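Local coordinates for protein scyllo-inositol 2-dehydrogenase (NADP(+)) IolW (Bacillus subtilis subsp. subtilis, PDB 3GDO) that catalyses the reversible NADPH-dependent reduction of scyllo-inosose to scyllo-inositol and cannot use NADH in place of NADPH, at residues Asp4-Gly9 / Ser312-Ala317; Glu104-Lys109 / Thr322-Ile327; Ala195-Val200 / Lys343-Leu348. One frame throughout, in Å; residues are numbered along the deposited sequence.

Contact 1: Asp4-Gly9 / Ser312-Ala317; sequences DTIKVG and SIREGA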
# COMPACT_ATOMS: atom_id res chain seq x y z
N ASP B 4 -3.73 17.49 46.72
CA ASP B 4 -4.08 16.33 45.90
C ASP B 4 -3.16 16.02 44.70
O ASP B 4 -3.45 15.08 43.94
CB ASP B 4 -5.56 16.39 45.49
CG ASP B 4 -6.50 16.37 46.70
OD1 ASP B 4 -6.02 15.98 47.79
OD2 ASP B 4 -7.69 16.75 46.56
N THR B 5 -2.05 16.74 44.55
CA THR B 5 -1.15 16.45 43.43
C THR B 5 -0.69 15.01 43.49
O THR B 5 -0.43 14.45 44.56
CB THR B 5 0.09 17.39 43.36
OG1 THR B 5 0.80 17.37 44.61
CG2 THR B 5 -0.32 18.80 43.04
N ILE B 6 -0.61 14.40 42.31
CA ILE B 6 -0.12 13.04 42.21
C ILE B 6 1.40 13.13 42.22
O ILE B 6 1.99 13.86 41.40
CB ILE B 6 -0.67 12.36 40.92
CG1 ILE B 6 -2.21 12.29 41.00
CG2 ILE B 6 -0.06 10.99 40.72
CD1 ILE B 6 -2.88 11.73 39.78
N LYS B 7 2.02 12.41 43.15
CA LYS B 7 3.46 12.44 43.35
C LYS B 7 4.10 11.47 42.39
O LYS B 7 3.87 10.27 42.47
CB LYS B 7 3.87 12.07 44.81
CG LYS B 7 3.23 12.91 45.94
CD LYS B 7 3.29 14.39 45.61
CE LYS B 7 2.74 15.23 46.79
NZ LYS B 7 1.26 15.35 46.71
N VAL B 8 4.94 11.99 41.51
CA VAL B 8 5.51 11.17 40.43
C VAL B 8 6.98 10.91 40.64
O VAL B 8 7.72 11.80 41.05
CB VAL B 8 5.30 11.89 39.07
CG1 VAL B 8 5.90 11.09 37.89
CG2 VAL B 8 3.81 12.21 38.88
N GLY B 9 7.39 9.67 40.37
CA GLY B 9 8.80 9.32 40.19
C GLY B 9 9.06 8.93 38.73
O GLY B 9 8.35 8.07 38.17
N SER B 312 -7.97 8.21 36.40
CA SER B 312 -7.95 6.82 36.86
C SER B 312 -7.44 6.68 38.30
O SER B 312 -7.99 5.92 39.07
CB SER B 312 -7.09 5.92 35.98
OG SER B 312 -7.59 5.91 34.65
N ILE B 313 -6.37 7.40 38.62
CA ILE B 313 -5.73 7.29 39.94
C ILE B 313 -6.66 7.80 41.07
O ILE B 313 -6.86 7.10 42.07
CB ILE B 313 -4.34 8.03 39.96
CG1 ILE B 313 -3.31 7.24 39.13
CG2 ILE B 313 -3.84 8.18 41.39
CD1 ILE B 313 -2.02 8.04 38.79
N ARG B 314 -7.20 9.01 40.87
CA ARG B 314 -7.97 9.75 41.87
C ARG B 314 -9.48 9.37 41.93
O ARG B 314 -10.08 9.31 43.02
CB ARG B 314 -7.84 11.26 41.60
CG ARG B 314 -6.48 11.87 41.95
CD ARG B 314 -6.31 11.91 43.45
NE ARG B 314 -5.10 12.62 43.87
CZ ARG B 314 -4.02 12.01 44.32
NH1 ARG B 314 -4.00 10.69 44.40
NH2 ARG B 314 -2.95 12.71 44.68
N GLU B 315 -10.08 9.14 40.75
CA GLU B 315 -11.52 8.99 40.58
C GLU B 315 -11.89 7.55 40.21
O GLU B 315 -13.06 7.18 40.23
CB GLU B 315 -12.01 10.02 39.54
CG GLU B 315 -12.01 11.48 40.07
CD GLU B 315 -11.62 12.57 39.05
OE1 GLU B 315 -12.42 12.89 38.13
OE2 GLU B 315 -10.51 13.15 39.19
N GLY B 316 -10.90 6.73 39.85
CA GLY B 316 -11.17 5.34 39.46
C GLY B 316 -11.74 5.12 38.05
O GLY B 316 -12.07 3.98 37.67
N ALA B 317 -11.87 6.21 37.28
CA ALA B 317 -12.20 6.15 35.83
C ALA B 317 -11.33 5.15 35.07
O ALA B 317 -10.18 4.88 35.43
CB ALA B 317 -12.09 7.51 35.19

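Contact 2: Glu104-Lys109 / Thr322-Ile327; sequences EGETLK and TAEEGI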
# COMPACT_ATOMS: atom_id res chain seq x y z
N GLU B 104 5.41 -12.00 28.59
CA GLU B 104 5.98 -11.07 29.55
C GLU B 104 4.97 -10.01 29.93
O GLU B 104 4.83 -9.67 31.11
CB GLU B 104 7.23 -10.39 28.99
CG GLU B 104 8.34 -11.34 28.65
CD GLU B 104 9.44 -10.65 27.86
OE1 GLU B 104 9.23 -10.31 26.68
OE2 GLU B 104 10.53 -10.46 28.43
N GLY B 105 4.27 -9.47 28.94
CA GLY B 105 3.20 -8.52 29.19
C GLY B 105 2.06 -9.05 30.07
O GLY B 105 1.55 -8.30 30.93
N GLU B 106 1.63 -10.30 29.84
CA GLU B 106 0.53 -10.92 30.65
C GLU B 106 0.97 -11.05 32.11
O GLU B 106 0.19 -10.74 33.03
CB GLU B 106 0.07 -12.29 30.11
CG GLU B 106 -0.63 -12.27 28.73
CD GLU B 106 -2.13 -11.92 28.76
OE1 GLU B 106 -2.68 -11.50 29.83
OE2 GLU B 106 -2.78 -12.06 27.69
N THR B 107 2.22 -11.48 32.30
CA THR B 107 2.82 -11.60 33.62
C THR B 107 2.75 -10.29 34.39
O THR B 107 2.38 -10.31 35.57
CB THR B 107 4.25 -12.12 33.56
OG1 THR B 107 4.22 -13.38 32.89
CG2 THR B 107 4.86 -12.33 34.97
N LEU B 108 3.06 -9.17 33.72
CA LEU B 108 2.98 -7.88 34.41
C LEU B 108 1.55 -7.55 34.72
O LEU B 108 1.26 -7.00 35.79
CB LEU B 108 3.63 -6.72 33.61
CG LEU B 108 5.11 -6.86 33.25
CD1 LEU B 108 5.58 -5.72 32.28
CD2 LEU B 108 5.99 -6.94 34.49
N LYS B 109 0.66 -7.85 33.78
CA LYS B 109 -0.75 -7.53 33.99
C LYS B 109 -1.30 -8.30 35.21
O LYS B 109 -2.07 -7.76 35.98
CB LYS B 109 -1.61 -7.86 32.75
CG LYS B 109 -3.00 -7.23 32.82
CD LYS B 109 -3.86 -7.66 31.64
CE LYS B 109 -4.39 -9.08 31.82
NZ LYS B 109 -5.64 -9.00 32.66
N THR B 322 -4.97 0.47 28.31
CA THR B 322 -4.95 -0.57 29.33
C THR B 322 -3.83 -1.56 29.04
O THR B 322 -3.35 -1.62 27.93
CB THR B 322 -6.29 -1.40 29.35
OG1 THR B 322 -6.43 -2.10 28.11
CG2 THR B 322 -7.54 -0.48 29.58
N ALA B 323 -3.47 -2.38 30.03
CA ALA B 323 -2.42 -3.35 29.88
C ALA B 323 -2.77 -4.35 28.79
O ALA B 323 -1.89 -4.72 28.00
CB ALA B 323 -2.12 -4.06 31.21
N GLU B 324 -4.03 -4.80 28.79
CA GLU B 324 -4.60 -5.68 27.77
C GLU B 324 -4.41 -5.15 26.33
O GLU B 324 -4.03 -5.91 25.45
CB GLU B 324 -6.11 -5.87 28.01
CG GLU B 324 -6.73 -7.07 27.30
CD GLU B 324 -5.85 -8.35 27.34
OE1 GLU B 324 -5.35 -8.78 28.44
OE2 GLU B 324 -5.62 -8.91 26.24
N GLU B 325 -4.74 -3.88 26.13
CA GLU B 325 -4.56 -3.26 24.81
C GLU B 325 -3.06 -3.23 24.44
O GLU B 325 -2.71 -3.61 23.32
CB GLU B 325 -5.18 -1.87 24.79
CG GLU B 325 -6.71 -1.89 24.90
CD GLU B 325 -7.22 -0.52 25.31
OE1 GLU B 325 -6.38 0.37 25.60
OE2 GLU B 325 -8.44 -0.32 25.34
N GLY B 326 -2.20 -2.89 25.40
CA GLY B 326 -0.75 -2.97 25.23
C GLY B 326 -0.31 -4.36 24.82
O GLY B 326 0.45 -4.54 23.85
N ILE B 327 -0.78 -5.38 25.54
CA ILE B 327 -0.40 -6.76 25.22
C ILE B 327 -0.91 -7.12 23.81
O ILE B 327 -0.26 -7.88 23.08
CB ILE B 327 -0.99 -7.76 26.27
CG1 ILE B 327 -0.26 -7.67 27.62
CG2 ILE B 327 -0.96 -9.18 25.76
CD1 ILE B 327 -1.08 -8.32 28.80

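Contact 3: Ala195-Val200 / Lys343-Leu348; sequences AVTANV and KRTIML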
# COMPACT_ATOMS: atom_id res chain seq x y z
N ALA B 195 -6.63 -12.72 11.49
CA ALA B 195 -5.38 -13.27 11.03
C ALA B 195 -4.41 -12.15 10.69
O ALA B 195 -4.83 -10.98 10.55
CB ALA B 195 -5.60 -14.21 9.84
N VAL B 196 -3.13 -12.49 10.61
CA VAL B 196 -2.07 -11.53 10.27
C VAL B 196 -1.22 -12.20 9.22
O VAL B 196 -0.84 -13.38 9.38
CB VAL B 196 -1.18 -11.20 11.51
CG1 VAL B 196 0.01 -10.28 11.15
CG2 VAL B 196 -2.01 -10.60 12.64
N THR B 197 -0.93 -11.48 8.14
CA THR B 197 0.00 -11.98 7.11
C THR B 197 1.10 -10.90 7.00
O THR B 197 0.80 -9.70 6.88
CB THR B 197 -0.73 -12.25 5.79
OG1 THR B 197 -1.83 -13.15 6.02
CG2 THR B 197 0.23 -12.87 4.70
N ALA B 198 2.37 -11.29 7.05
CA ALA B 198 3.39 -10.23 7.14
C ALA B 198 4.70 -10.59 6.49
O ALA B 198 5.07 -11.77 6.42
CB ALA B 198 3.61 -9.85 8.62
N ASN B 199 5.42 -9.55 6.06
CA ASN B 199 6.81 -9.67 5.69
C ASN B 199 7.58 -8.67 6.56
O ASN B 199 7.26 -7.47 6.62
CB ASN B 199 7.00 -9.41 4.19
CG ASN B 199 8.45 -9.60 3.72
OD1 ASN B 199 9.15 -10.51 4.19
ND2 ASN B 199 8.91 -8.71 2.83
N VAL B 200 8.58 -9.17 7.27
CA VAL B 200 9.33 -8.33 8.20
C VAL B 200 10.81 -8.62 7.88
O VAL B 200 11.23 -9.79 7.91
CB VAL B 200 8.90 -8.63 9.68
CG1 VAL B 200 9.67 -7.83 10.68
CG2 VAL B 200 7.38 -8.34 9.89
N LYS B 343 6.40 -17.94 6.51
CA LYS B 343 5.87 -17.66 5.19
C LYS B 343 4.45 -18.09 5.03
O LYS B 343 4.11 -18.66 4.00
CB LYS B 343 6.66 -18.39 4.12
CG LYS B 343 8.14 -18.13 4.09
CD LYS B 343 8.39 -16.79 3.51
CE LYS B 343 9.88 -16.58 3.19
NZ LYS B 343 10.05 -15.10 3.01
N ARG B 344 3.60 -17.82 6.01
CA ARG B 344 2.20 -18.18 5.89
C ARG B 344 1.37 -17.24 6.72
O ARG B 344 1.89 -16.50 7.56
CB ARG B 344 1.97 -19.65 6.35
CG ARG B 344 2.24 -19.94 7.87
CD ARG B 344 1.93 -21.43 8.29
NE ARG B 344 2.07 -21.61 9.75
CZ ARG B 344 1.09 -21.34 10.63
NH1 ARG B 344 -0.11 -20.90 10.24
NH2 ARG B 344 1.33 -21.50 11.92
N THR B 345 0.07 -17.28 6.51
CA THR B 345 -0.84 -16.48 7.33
C THR B 345 -0.94 -17.11 8.73
O THR B 345 -1.03 -18.34 8.86
CB THR B 345 -2.17 -16.38 6.63
OG1 THR B 345 -1.95 -15.63 5.42
CG2 THR B 345 -3.20 -15.68 7.49
N ILE B 346 -0.82 -16.28 9.77
CA ILE B 346 -0.98 -16.75 11.16
C ILE B 346 -2.36 -16.33 11.64
O ILE B 346 -2.65 -15.13 11.77
CB ILE B 346 0.10 -16.17 12.10
CG1 ILE B 346 1.49 -16.58 11.63
CG2 ILE B 346 -0.07 -16.67 13.58
CD1 ILE B 346 1.65 -18.04 11.36
N MET B 347 -3.21 -17.32 11.89
CA MET B 347 -4.56 -17.07 12.40
C MET B 347 -4.54 -16.88 13.93
O MET B 347 -3.66 -17.40 14.60
CB MET B 347 -5.52 -18.19 11.97
CG MET B 347 -6.81 -17.65 11.35
SD MET B 347 -7.35 -18.52 9.85
CE MET B 347 -8.69 -17.42 9.34
N LEU B 348 -5.50 -16.12 14.47
CA LEU B 348 -5.53 -15.77 15.91
C LEU B 348 -6.84 -16.09 16.61
O LEU B 348 -7.88 -15.61 16.18
CB LEU B 348 -5.29 -14.28 16.11
CG LEU B 348 -4.13 -13.53 15.47
CD1 LEU B 348 -4.22 -12.09 15.90
CD2 LEU B 348 -2.81 -14.15 15.89
O HOH W 1 8.87 -13.29 4.73

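Contact 1: Asp4-Gly9 / Ser312-Ala317
Ile6, at the start of strand 6-11, faces Ile313 near the end of helix 303-315, and their CA atoms are the closest CA pair, 8.3 Å apart. The strand, central in the parallel sheet of the Rossmann fold, is thus met at its N-terminal end by helix 303-315, which follows strand 289-295 in the chain. The two isoleucines reach for one another tip to tip, Ile6 CD1 lying 3.9 Å from Ile313 CD1. Beside this apolar pair, Arg314 slides past Ile6 in the opposite direction. A bend at chi2 (-71°) carries its guanidinium over to the loop preceding the strand, where NE and NH2 together grip Asp4 O side-on. The NE bond, 3.0 Å to Asp4 O, is bent (132° at the hydrogen) but uses a lone pair in the carbonyl plane; Arg314 NH2 to Asp4 O, at 2.5 Å, is shorter than expected and its exact length doubtful. Ile6 CG1 lies over the centre of one guanidinium face, 3.7 Å above the plane. Outside the two segments, NH1 makes a salt bridge to Glu67. Held by Asp4 O and Glu67, the guanidinium has little freedom to rotate, and it ties the loop before the strand to the helix.

Contact 2: Glu104-Lys109 / Thr322-Ile327
Ile327 drives its CD1 methyl against the backbone of Gly105 where two helices pack antiparallel; the axes of the two short segments approach to 9.5 Å at an angle of 174°. Helix 102-115 belongs to the NADP-binding Rossmann fold, and helix 323-342 starts against it, so the contact joins the two domains of a Gfo/Idh/MocA oxidoreductase. The tight part is apolar and close to the backbone. Because Gly105 has no side chain, its CA and that of Ile327 come within 5.6 Å, with Ile327 CG1 and CD1 set against the Gly105 carbonyl. CD1 of the isoleucine sits 3.4 Å from Gly105 O. One turn further on, the aliphatic stem of Lys109 continues the seam, its CG resting 3.7 Å from Ala323 CB.

The outer side is polar and looser. Glu106, bent at chi2 (-82°), crosses Ile327 at about a right angle, and its OE1 stands 4.1 Å from Glu324 OE1. Arg331, one turn beyond Ile327, forms salt bridges with both carboxylates, which should ease the repulsion between them. Lys109 is turned instead to Asp113 on its own helix, with which its NZ forms a salt bridge, while Thr322 and Glu325 close a capping box at the start of helix 323-342. Bends at chi3 and chi4 fold the end of the lysine back, leaving its CE, rather than its ammonium, as the atom nearest the other carboxylate: Lys109 CE lies 3.5 Å from Glu324 OE1, whereas NZ remains beyond salt-bridge distance.

Contact 3: Ala195-Val200 / Lys343-Leu348
Val196 and Ile346 exchange two backbone hydrogen bonds, each donating its N-H to the other's carbonyl. Val196 N lies 2.9 Å from Ile346 O, with the donor tilted 27° from the carbonyl plane. The return bond, from Ile346 N to Val196 O, is also 2.9 Å long and meets its acceptor nearly along the C=O axis. Ile346 O takes a further, softer contact from Ala195 CA, a CA-H...O approach of 3.4 Å. Ala195 and Met347 form the neighbouring non-hydrogen-bonded pair, and on their face of the sheet the alanine CB touches Met347 CG.

These bridges add the short strand 346-347 antiparallel to strand 195-201, at one margin of the mixed sheet that characterises the C-terminal alpha/beta domain of the Gfo/Idh/MocA family. Strand 195-201 is also bonded along its other edge to strand 212-219, through Ala195 with Asp218 and Thr197 with Thr216.

Beyond the bridged residues, side chains take over the polar pairing. Thr197 OG1 and Thr345 OG1 share a hydrogen bond of 2.6 Å in which either hydroxyl may be the donor. Both threonines place OG1 anti to the carbonyl carbon (chi1 -55° and -65°), which turns the hydroxyls toward each other and leaves Thr345 CG2 3.7 Å from Ala195 CB. Further along, a water bridges Asn199 OD1, to which it donates, and Lys343 NZ, from which it accepts, both at 2.8 Å. Ser339 OG, on the preceding helix, accepts from Ala198 N and is bonded to Arg344 O, and Ser340 OG takes Val200 N. The second subunit also reaches this edge: Thr197 of the second subunit packs on Thr197, and that subunit forms backbone hydrogen bonds with Lys343 and Thr345.

Overall arrangement
The first segments of contacts 1, 2 and 3 precede all three second segments, so every pair of contacts alternates along the chain. Contacts 1 and 2 join the Rossmann fold to the C-terminal part of the chain through the successive helices 303-315 and 323-342, their centres about 21 Å apart. Contact 3 belongs wholly to the C-terminal domain, its centre about 22 Å from that of contact 2 and about 40 Å from that of contact 1, on the opposite side of the chain's centre. Helix 323-342 connects the last two, leading from the domain interface to the sheet margin at the second subunit. The chain's C-terminal part thus ties Rossmann fold, C-terminal domain and subunit contact together.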